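Local coordinates for response regulator (Caulobacter vibrioides, PDB 3T0Y), which probably works in general stress signalling, where its N-terminal sigma-like domain, the part crystallised here, mimics a sigma factor to capture an anti-sigma factor, at residues G56-D61 with Y71-A76; R98-L103 with E126-D131; L102-A105 with T110-E113. All coordinates share one frame; numbering follows the deposited sequence.

Contact 1: G56-D61 with Y71-A76; sequences GELVLD and YRVFHA
Leu58 and Val73 meet methyl against methyl, Leu58 CD1 lying 3.8 Å from Val73 CG1, and this oblique crossing is the main apolar touch between the loop 56-61 and the helical turn 71-76. Leu58 gets there by an extended side chain: CG sits beside the backbone N (chi1 -66°), and CD1 then continues the chain outward. On the helix side, the two methyls of Val73 divide the work. CG1 takes Leu58, while Val73 CG2 faces the next part of the loop, 4.2 Å from Val59 O and 4.5 Å from Leu60 CD2. A short, branched valine suits this spot, since it offers two separate methyls to a loop running past it. Leu60 starts off pointing away from the helix, but its end swings back.

Further along, Asp61 and Arg72 are paired by charge alone. Arg72 is stretched out, CG anti to its N (chi1 -178°), and Asp61 OD2 lies over a face of the guanidinium, 4.2 Å from Arg72 NE, with the two planes 67° apart. No N-H points at the oxygen. Each has a more definite partner: Arg72 NH1 bonds to Gln116 O of the second subunit, and Asp61 OD1 receives Asn63 N in an Asx turn.

The contact belongs to the sigma2-like part of PhyR's sigma-like domain. Its loop leaves helix 39-54 through a Schellman motif at Gly56, whose positive phi glycine adopts easily. Leu58 packs on Ala52 and Ile77, and Leu60 on Leu53, Ala69 and helix 17-21, tying the connection to helices 39-54 and 66-80.

Contact 2: R98-L103 with E126-D131; sequences RQAFLL and ERLIGD
Ala100 presses its methyl against the helix turn 126-131, Ala100 CB lying 3.6 Å from Leu128 CB and 4.0 Å from Ile129 CG1. Alanine suits a close meeting of helices: a residue with only CB lets the backbones come close, and its methyl meets both neighbours at once. The axes of the short segments 98-103 and 126-131 approach to 7.8 Å and cross nearly at right angles, with a signed crossing angle of -94°.

Ile129 supplies the other large share of the buried surface. With CG1 beside the backbone N at a chi1 of -67°, Ile129 CG1 lies alongside the backbone of segment 98-103, 3.8 Å from Ala100 O and 4.3 Å from Phe101 N. An aliphatic isoleucine suits a place against another helix's backbone, where CG1 makes the touch.

Phe101 takes part chiefly through its backbone. Phe101 CA is 5.1 Å from Ile129 CA, the closest such pair of the two segments, but the ring, placed by a CG anti to the backbone N (chi1 178°), travels on along helix 122-140 to Ala132 and Ile136. Leu128 also packs on Arg96 and Ser97, earlier on helix 95-106.

No hydrogen bond or ion pair crosses between the segments. The chemistry is that of close-fitting aliphatic groups against backbone: the crossing of helices 95-106 and 122-140 here probably rests on shape and the burial of apolar surface, consistent with the interior of a small helical domain of the helix-turn-helix kind.

Contact 3: L102-A105 with T110-E113; sequences LLTA and TPTE
The methyl of Thr104 rests against the start of the helix that begins at Pro111: Thr104 CG2 is 4.0 Å from Pro111 N and 4.2 Å from Thr110 C, with Pro111 CD a little further off. It therefore packs on the peptide link between Thr110 and Pro111, where there is no N-H for it to obstruct, since proline has none. Proline suits the first turn of a helix for the same reason.

The hydroxyl's bonding probably helps hold that methyl toward the neighbour. At a chi1 of 50°, Thr104 OG1 lies between the backbone N and the carbonyl carbon, and its single proton is shared between Ala100 O, the stronger partner, and Phe101 O of its own helix. The backbone around Thr104 takes a wider pi-type turn.

Within segment 110-113, a capping box holds the helix start. Thr110 is the N-cap, Thr110 OG1 accepting from Glu113 N at 3.2 Å, and Glu113 OE1 receives Thr110 N in return at 3.0 Å, in a nearly straight bond (167°) that reaches the anti side of the carboxylate, 28° out of its plane.

Beyond this, Thr104 also touches Ala114 and Ile129, and Pro111 packs on Phe122. The contact thus sits in the later sigma-like part, of the helix-turn-helix clan, at the turn between helices 95-106 and 111-118, against the early part of helix 122-140.

Contacts 2 and 3 belong to one small three-helix unit: their centres lie 8 Å apart, they share Leu102 and Leu103 on helix 95-106, and they touch directly where Ile129 CD1 reaches Thr104 OG1 at 3.7 Å. Contact 1 lies earlier in the chain, in the sigma2-like part, on the opposite side of the chain's centre, about 31 Å from contact 2 and 37 Å from contact 3 between centres. All three nevertheless reach the second subunit, and helix 95-106 also meets the chain of another protein through Phe101, Leu102 and Ala105, consistent with capture of a partner by the sigma-like domain.

Contact 1: G56-D61 with Y71-A76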
loop_
_atom_site.group_PDB
_atom_site.type_symbol
_atom_site.label_atom_id
_atom_site.label_comp_id
_atom_site.label_asym_id
_atom_site.label_seq_id
_atom_site.Cartn_x
_atom_site.Cartn_y
_atom_site.Cartn_z
ATOM N N GLY C 56 -5.957 -14.754 17.381
ATOM C CA GLY C 56 -6.180 -16.186 17.289
ATOM C C GLY C 56 -7.178 -16.583 16.219
ATOM O O GLY C 56 -7.614 -17.733 16.147
ATOM N N GLU C 57 -7.535 -15.630 15.369
ATOM C CA GLU C 57 -8.472 -15.902 14.299
ATOM C C GLU C 57 -7.836 -16.895 13.336
ATOM O O GLU C 57 -8.522 -17.707 12.704
ATOM C CB GLU C 57 -8.855 -14.596 13.595
ATOM C CG GLU C 57 -9.271 -13.497 14.580
ATOM C CD GLU C 57 -9.721 -12.199 13.910
ATOM O OE1 GLU C 57 -9.438 -12.004 12.704
ATOM O OE2 GLU C 57 -10.366 -11.371 14.599
ATOM N N LEU C 58 -6.513 -16.822 13.239
ATOM C CA LEU C 58 -5.729 -17.747 12.430
ATOM C C LEU C 58 -4.535 -18.178 13.261
ATOM O O LEU C 58 -4.061 -17.418 14.114
ATOM C CB LEU C 58 -5.226 -17.064 11.166
ATOM C CG LEU C 58 -6.257 -16.615 10.138
ATOM C CD1 LEU C 58 -5.547 -15.876 9.019
ATOM C CD2 LEU C 58 -7.052 -17.808 9.596
ATOM N N VAL C 59 -4.050 -19.387 13.008
ATOM C CA VAL C 59 -2.951 -19.941 13.787
ATOM C C VAL C 59 -1.835 -20.462 12.879
ATOM O O VAL C 59 -2.104 -20.947 11.781
ATOM C CB VAL C 59 -3.442 -21.090 14.698
ATOM C CG1 VAL C 59 -4.443 -20.570 15.716
ATOM C CG2 VAL C 59 -4.073 -22.194 13.868
ATOM N N LEU C 60 -0.594 -20.336 13.344
ATOM C CA LEU C 60 0.555 -20.895 12.663
ATOM C C LEU C 60 0.413 -22.403 12.599
ATOM O O LEU C 60 0.165 -23.037 13.621
ATOM C CB LEU C 60 1.843 -20.548 13.411
ATOM C CG LEU C 60 2.098 -19.050 13.557
ATOM C CD1 LEU C 60 3.368 -18.812 14.324
ATOM C CD2 LEU C 60 2.179 -18.385 12.186
ATOM N N ASP C 61 0.566 -22.965 11.397
ATOM C CA ASP C 61 0.534 -24.404 11.181
ATOM C C ASP C 61 1.704 -25.041 11.930
ATOM O O ASP C 61 2.857 -24.616 11.796
ATOM C CB ASP C 61 0.632 -24.706 9.687
ATOM C CG ASP C 61 -0.023 -26.022 9.301
ATOM O OD1 ASP C 61 0.607 -27.086 9.473
ATOM O OD2 ASP C 61 -1.169 -25.986 8.805
ATOM N N TYR C 71 4.324 -16.733 6.472
ATOM C CA TYR C 71 3.994 -16.365 5.103
ATOM C C TYR C 71 2.733 -17.056 4.628
ATOM O O TYR C 71 2.028 -16.524 3.804
ATOM C CB TYR C 71 5.113 -16.740 4.152
ATOM C CG TYR C 71 6.307 -15.824 4.169
ATOM C CD1 TYR C 71 7.059 -15.643 5.322
ATOM C CD2 TYR C 71 6.710 -15.177 3.007
ATOM C CE1 TYR C 71 8.173 -14.839 5.320
ATOM C CE2 TYR C 71 7.813 -14.363 2.992
ATOM C CZ TYR C 71 8.550 -14.204 4.151
ATOM O OH TYR C 71 9.666 -13.407 4.126
ATOM N N ARG C 72 2.471 -18.261 5.114
ATOM C CA ARG C 72 1.200 -18.924 4.824
ATOM C C ARG C 72 0.026 -18.082 5.318
ATOM O O ARG C 72 -0.948 -17.902 4.594
ATOM C CB ARG C 72 1.158 -20.337 5.435
ATOM C CG ARG C 72 -0.107 -21.094 5.129
ATOM C CD ARG C 72 -0.065 -22.510 5.706
ATOM N NE ARG C 72 -1.389 -23.128 5.777
ATOM C CZ ARG C 72 -1.886 -23.990 4.892
ATOM N NH1 ARG C 72 -1.176 -24.371 3.835
ATOM N NH2 ARG C 72 -3.105 -24.484 5.071
ATOM N N VAL C 73 0.123 -17.537 6.532
ATOM C CA VAL C 73 -0.955 -16.680 7.027
ATOM C C VAL C 73 -1.032 -15.361 6.258
ATOM O O VAL C 73 -2.120 -14.909 5.895
ATOM C CB VAL C 73 -0.855 -16.392 8.530
ATOM C CG1 VAL C 73 -1.840 -15.276 8.915
ATOM C CG2 VAL C 73 -1.146 -17.639 9.321
ATOM N N PHE C 74 0.119 -14.740 6.012
ATOM C CA PHE C 74 0.148 -13.510 5.240
ATOM C C PHE C 74 -0.564 -13.714 3.912
ATOM O O PHE C 74 -1.446 -12.945 3.534
ATOM C CB PHE C 74 1.584 -13.072 4.977
ATOM C CG PHE C 74 1.684 -11.893 4.065
ATOM C CD1 PHE C 74 1.683 -12.062 2.686
ATOM C CD2 PHE C 74 1.754 -10.607 4.582
ATOM C CE1 PHE C 74 1.766 -10.969 1.848
ATOM C CE2 PHE C 74 1.845 -9.499 3.739
ATOM C CZ PHE C 74 1.854 -9.680 2.372
ATOM N N HIS C 75 -0.166 -14.757 3.196
ATOM C CA HIS C 75 -0.781 -15.021 1.911
ATOM C C HIS C 75 -2.302 -15.178 2.034
ATOM O O HIS C 75 -3.043 -14.701 1.189
ATOM C CB HIS C 75 -0.189 -16.249 1.231
ATOM C CG HIS C 75 -0.825 -16.531 -0.081
ATOM N ND1 HIS C 75 -0.513 -15.817 -1.223
ATOM C CD2 HIS C 75 -1.818 -17.386 -0.428
ATOM C CE1 HIS C 75 -1.271 -16.243 -2.219
ATOM N NE2 HIS C 75 -2.072 -17.192 -1.766
ATOM N N ALA C 76 -2.758 -15.839 3.094
ATOM C CA ALA C 76 -4.178 -16.099 3.292
ATOM C C ALA C 76 -4.975 -14.815 3.499
ATOM O O ALA C 76 -6.079 -14.666 2.965
ATOM C CB ALA C 76 -4.384 -17.028 4.477
#

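Contact 2: R98-L103 with E126-D131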
loop_
_atom_site.group_PDB
_atom_site.type_symbol
_atom_site.label_atom_id
_atom_site.label_comp_id
_atom_site.label_asym_id
_atom_site.label_seq_id
_atom_site.Cartn_x
_atom_site.Cartn_y
_atom_site.Cartn_z
ATOM N N ARG C 98 -3.806 3.404 -7.360
ATOM C CA ARG C 98 -4.743 3.709 -6.285
ATOM C C ARG C 98 -4.859 5.204 -6.011
ATOM O O ARG C 98 -5.944 5.717 -5.718
ATOM C CB ARG C 98 -4.315 3.020 -5.002
ATOM C CG ARG C 98 -5.444 2.917 -4.002
ATOM C CD ARG C 98 -5.156 1.816 -3.012
ATOM N NE ARG C 98 -4.004 2.142 -2.204
ATOM C CZ ARG C 98 -2.900 1.421 -2.088
ATOM N NH1 ARG C 98 -2.753 0.271 -2.724
ATOM N NH2 ARG C 98 -1.935 1.874 -1.294
ATOM N N GLN C 99 -3.724 5.890 -6.047
ATOM C CA GLN C 99 -3.714 7.331 -5.889
ATOM C C GLN C 99 -4.564 8.022 -6.966
ATOM O O GLN C 99 -5.466 8.790 -6.651
ATOM C CB GLN C 99 -2.277 7.823 -5.950
ATOM C CG GLN C 99 -1.420 7.220 -4.868
ATOM C CD GLN C 99 0.054 7.507 -5.059
ATOM O OE1 GLN C 99 0.454 8.193 -5.992
ATOM N NE2 GLN C 99 0.869 6.974 -4.173
ATOM N N ALA C 100 -4.269 7.712 -8.226
ATOM C CA ALA C 100 -4.914 8.326 -9.369
ATOM C C ALA C 100 -6.400 8.047 -9.321
ATOM O O ALA C 100 -7.221 8.915 -9.608
ATOM C CB ALA C 100 -4.336 7.776 -10.623
ATOM N N PHE C 101 -6.741 6.822 -8.959
ATOM C CA PHE C 101 -8.125 6.425 -8.865
ATOM C C PHE C 101 -8.846 7.166 -7.732
ATOM O O PHE C 101 -9.943 7.682 -7.930
ATOM C CB PHE C 101 -8.222 4.911 -8.651
ATOM C CG PHE C 101 -9.627 4.416 -8.495
ATOM C CD1 PHE C 101 -10.466 4.305 -9.600
ATOM C CD2 PHE C 101 -10.115 4.052 -7.250
ATOM C CE1 PHE C 101 -11.775 3.829 -9.466
ATOM C CE2 PHE C 101 -11.426 3.580 -7.108
ATOM C CZ PHE C 101 -12.253 3.473 -8.217
ATOM N N LEU C 102 -8.242 7.222 -6.548
ATOM C CA LEU C 102 -8.899 7.873 -5.431
ATOM C C LEU C 102 -8.980 9.382 -5.605
ATOM O O LEU C 102 -9.946 9.998 -5.164
ATOM C CB LEU C 102 -8.236 7.525 -4.087
ATOM C CG LEU C 102 -8.387 6.071 -3.633
ATOM C CD1 LEU C 102 -7.625 5.871 -2.367
ATOM C CD2 LEU C 102 -9.842 5.714 -3.419
ATOM N N LEU C 103 -7.970 9.987 -6.228
ATOM C CA LEU C 103 -8.000 11.425 -6.419
ATOM C C LEU C 103 -9.229 11.798 -7.260
ATOM O O LEU C 103 -9.881 12.803 -7.004
ATOM C CB LEU C 103 -6.718 11.934 -7.078
ATOM C CG LEU C 103 -5.526 11.950 -6.123
ATOM C CD1 LEU C 103 -4.236 12.067 -6.919
ATOM C CD2 LEU C 103 -5.654 13.101 -5.108
ATOM N N GLU C 126 -4.409 8.844 -17.012
ATOM C CA GLU C 126 -5.483 7.999 -17.535
ATOM C C GLU C 126 -5.047 6.531 -17.528
ATOM O O GLU C 126 -5.845 5.639 -17.295
ATOM C CB GLU C 126 -5.917 8.435 -18.943
ATOM C CG GLU C 126 -6.560 9.837 -19.024
ATOM C CD GLU C 126 -7.981 9.901 -18.445
ATOM O OE1 GLU C 126 -8.135 9.836 -17.208
ATOM O OE2 GLU C 126 -8.949 10.035 -19.229
ATOM N N ARG C 127 -3.765 6.296 -17.777
ATOM C CA ARG C 127 -3.249 4.931 -17.741
ATOM C C ARG C 127 -3.488 4.385 -16.349
ATOM O O ARG C 127 -4.059 3.305 -16.169
ATOM C CB ARG C 127 -1.742 4.902 -18.056
ATOM C CG ARG C 127 -1.123 3.503 -17.977
ATOM C CD ARG C 127 0.406 3.504 -18.134
ATOM N NE ARG C 127 1.129 3.715 -16.874
ATOM C CZ ARG C 127 1.189 2.831 -15.875
ATOM N NH1 ARG C 127 0.549 1.668 -15.956
ATOM N NH2 ARG C 127 1.881 3.120 -14.779
ATOM N N LEU C 128 -3.035 5.158 -15.362
ATOM C CA LEU C 128 -3.105 4.764 -13.965
ATOM C C LEU C 128 -4.531 4.452 -13.546
ATOM O O LEU C 128 -4.781 3.447 -12.914
ATOM C CB LEU C 128 -2.493 5.849 -13.084
ATOM C CG LEU C 128 -0.968 5.815 -13.097
ATOM C CD1 LEU C 128 -0.396 7.035 -12.389
ATOM C CD2 LEU C 128 -0.492 4.521 -12.439
ATOM N N ILE C 129 -5.467 5.315 -13.903
ATOM C CA ILE C 129 -6.867 5.071 -13.588
ATOM C C ILE C 129 -7.368 3.847 -14.348
ATOM O O ILE C 129 -8.227 3.101 -13.862
ATOM C CB ILE C 129 -7.744 6.255 -14.001
ATOM C CG1 ILE C 129 -7.432 7.494 -13.153
ATOM C CG2 ILE C 129 -9.211 5.884 -13.865
ATOM C CD1 ILE C 129 -8.089 8.772 -13.722
ATOM N N GLY C 130 -6.847 3.656 -15.554
ATOM C CA GLY C 130 -7.232 2.510 -16.356
ATOM C C GLY C 130 -6.844 1.256 -15.601
ATOM O O GLY C 130 -7.686 0.388 -15.326
ATOM N N ASP C 131 -5.565 1.185 -15.229
ATOM C CA ASP C 131 -5.026 0.048 -14.466
ATOM C C ASP C 131 -5.822 -0.246 -13.195
ATOM O O ASP C 131 -6.095 -1.403 -12.903
ATOM C CB ASP C 131 -3.551 0.286 -14.105
ATOM C CG ASP C 131 -2.970 -0.843 -13.282
ATOM O OD1 ASP C 131 -2.735 -1.926 -13.858
ATOM O OD2 ASP C 131 -2.756 -0.658 -12.063
#

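Contact 3: L102-A105 with T110-E113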
loop_
_atom_site.group_PDB
_atom_site.type_symbol
_atom_site.label_atom_id
_atom_site.label_comp_id
_atom_site.label_asym_id
_atom_site.label_seq_id
_atom_site.Cartn_x
_atom_site.Cartn_y
_atom_site.Cartn_z
ATOM N N LEU C 102 -8.242 7.222 -6.548
ATOM C CA LEU C 102 -8.899 7.873 -5.431
ATOM C C LEU C 102 -8.980 9.382 -5.605
ATOM O O LEU C 102 -9.946 9.998 -5.164
ATOM C CB LEU C 102 -8.236 7.525 -4.087
ATOM C CG LEU C 102 -8.387 6.071 -3.633
ATOM C CD1 LEU C 102 -7.625 5.871 -2.367
ATOM C CD2 LEU C 102 -9.842 5.714 -3.419
ATOM N N LEU C 103 -7.970 9.987 -6.228
ATOM C CA LEU C 103 -8.000 11.425 -6.419
ATOM C C LEU C 103 -9.229 11.798 -7.260
ATOM O O LEU C 103 -9.881 12.803 -7.004
ATOM C CB LEU C 103 -6.718 11.934 -7.078
ATOM C CG LEU C 103 -5.526 11.950 -6.123
ATOM C CD1 LEU C 103 -4.236 12.067 -6.919
ATOM C CD2 LEU C 103 -5.654 13.101 -5.108
ATOM N N THR C 104 -9.552 10.971 -8.246
ATOM C CA THR C 104 -10.660 11.279 -9.134
ATOM C C THR C 104 -11.985 10.726 -8.594
ATOM O O THR C 104 -12.919 11.482 -8.340
ATOM C CB THR C 104 -10.371 10.795 -10.575
ATOM O OG1 THR C 104 -9.939 9.422 -10.554
ATOM C CG2 THR C 104 -9.252 11.628 -11.183
ATOM N N ALA C 105 -12.059 9.420 -8.376
ATOM C CA ALA C 105 -13.316 8.797 -7.976
ATOM C C ALA C 105 -13.791 9.230 -6.601
ATOM O O ALA C 105 -14.987 9.458 -6.404
ATOM C CB ALA C 105 -13.197 7.288 -8.022
ATOM N N THR C 110 -10.547 16.546 -11.040
ATOM C CA THR C 110 -10.616 16.169 -12.444
ATOM C C THR C 110 -9.310 15.483 -12.762
ATOM O O THR C 110 -8.326 15.671 -12.039
ATOM C CB THR C 110 -10.804 17.385 -13.354
ATOM O OG1 THR C 110 -9.676 18.262 -13.226
ATOM C CG2 THR C 110 -12.061 18.142 -12.959
ATOM N N PRO C 111 -9.294 14.663 -13.823
ATOM C CA PRO C 111 -8.039 14.051 -14.244
ATOM C C PRO C 111 -6.913 15.077 -14.432
ATOM O O PRO C 111 -5.763 14.755 -14.144
ATOM C CB PRO C 111 -8.411 13.376 -15.571
ATOM C CG PRO C 111 -9.840 13.025 -15.392
ATOM C CD PRO C 111 -10.442 14.150 -14.582
ATOM N N THR C 112 -7.224 16.273 -14.913
ATOM C CA THR C 112 -6.196 17.305 -15.111
ATOM C C THR C 112 -5.637 17.716 -13.754
ATOM O O THR C 112 -4.429 17.874 -13.576
ATOM C CB THR C 112 -6.771 18.580 -15.771
ATOM O OG1 THR C 112 -7.170 18.297 -17.111
ATOM C CG2 THR C 112 -5.736 19.712 -15.769
ATOM N N GLU C 113 -6.526 17.910 -12.795
ATOM C CA GLU C 113 -6.079 18.317 -11.475
ATOM C C GLU C 113 -5.262 17.170 -10.866
ATOM O O GLU C 113 -4.242 17.401 -10.232
ATOM C CB GLU C 113 -7.277 18.672 -10.589
ATOM C CG GLU C 113 -7.943 19.971 -10.967
ATOM C CD GLU C 113 -9.269 20.188 -10.254
ATOM O OE1 GLU C 113 -9.921 19.202 -9.865
ATOM O OE2 GLU C 113 -9.666 21.357 -10.073
#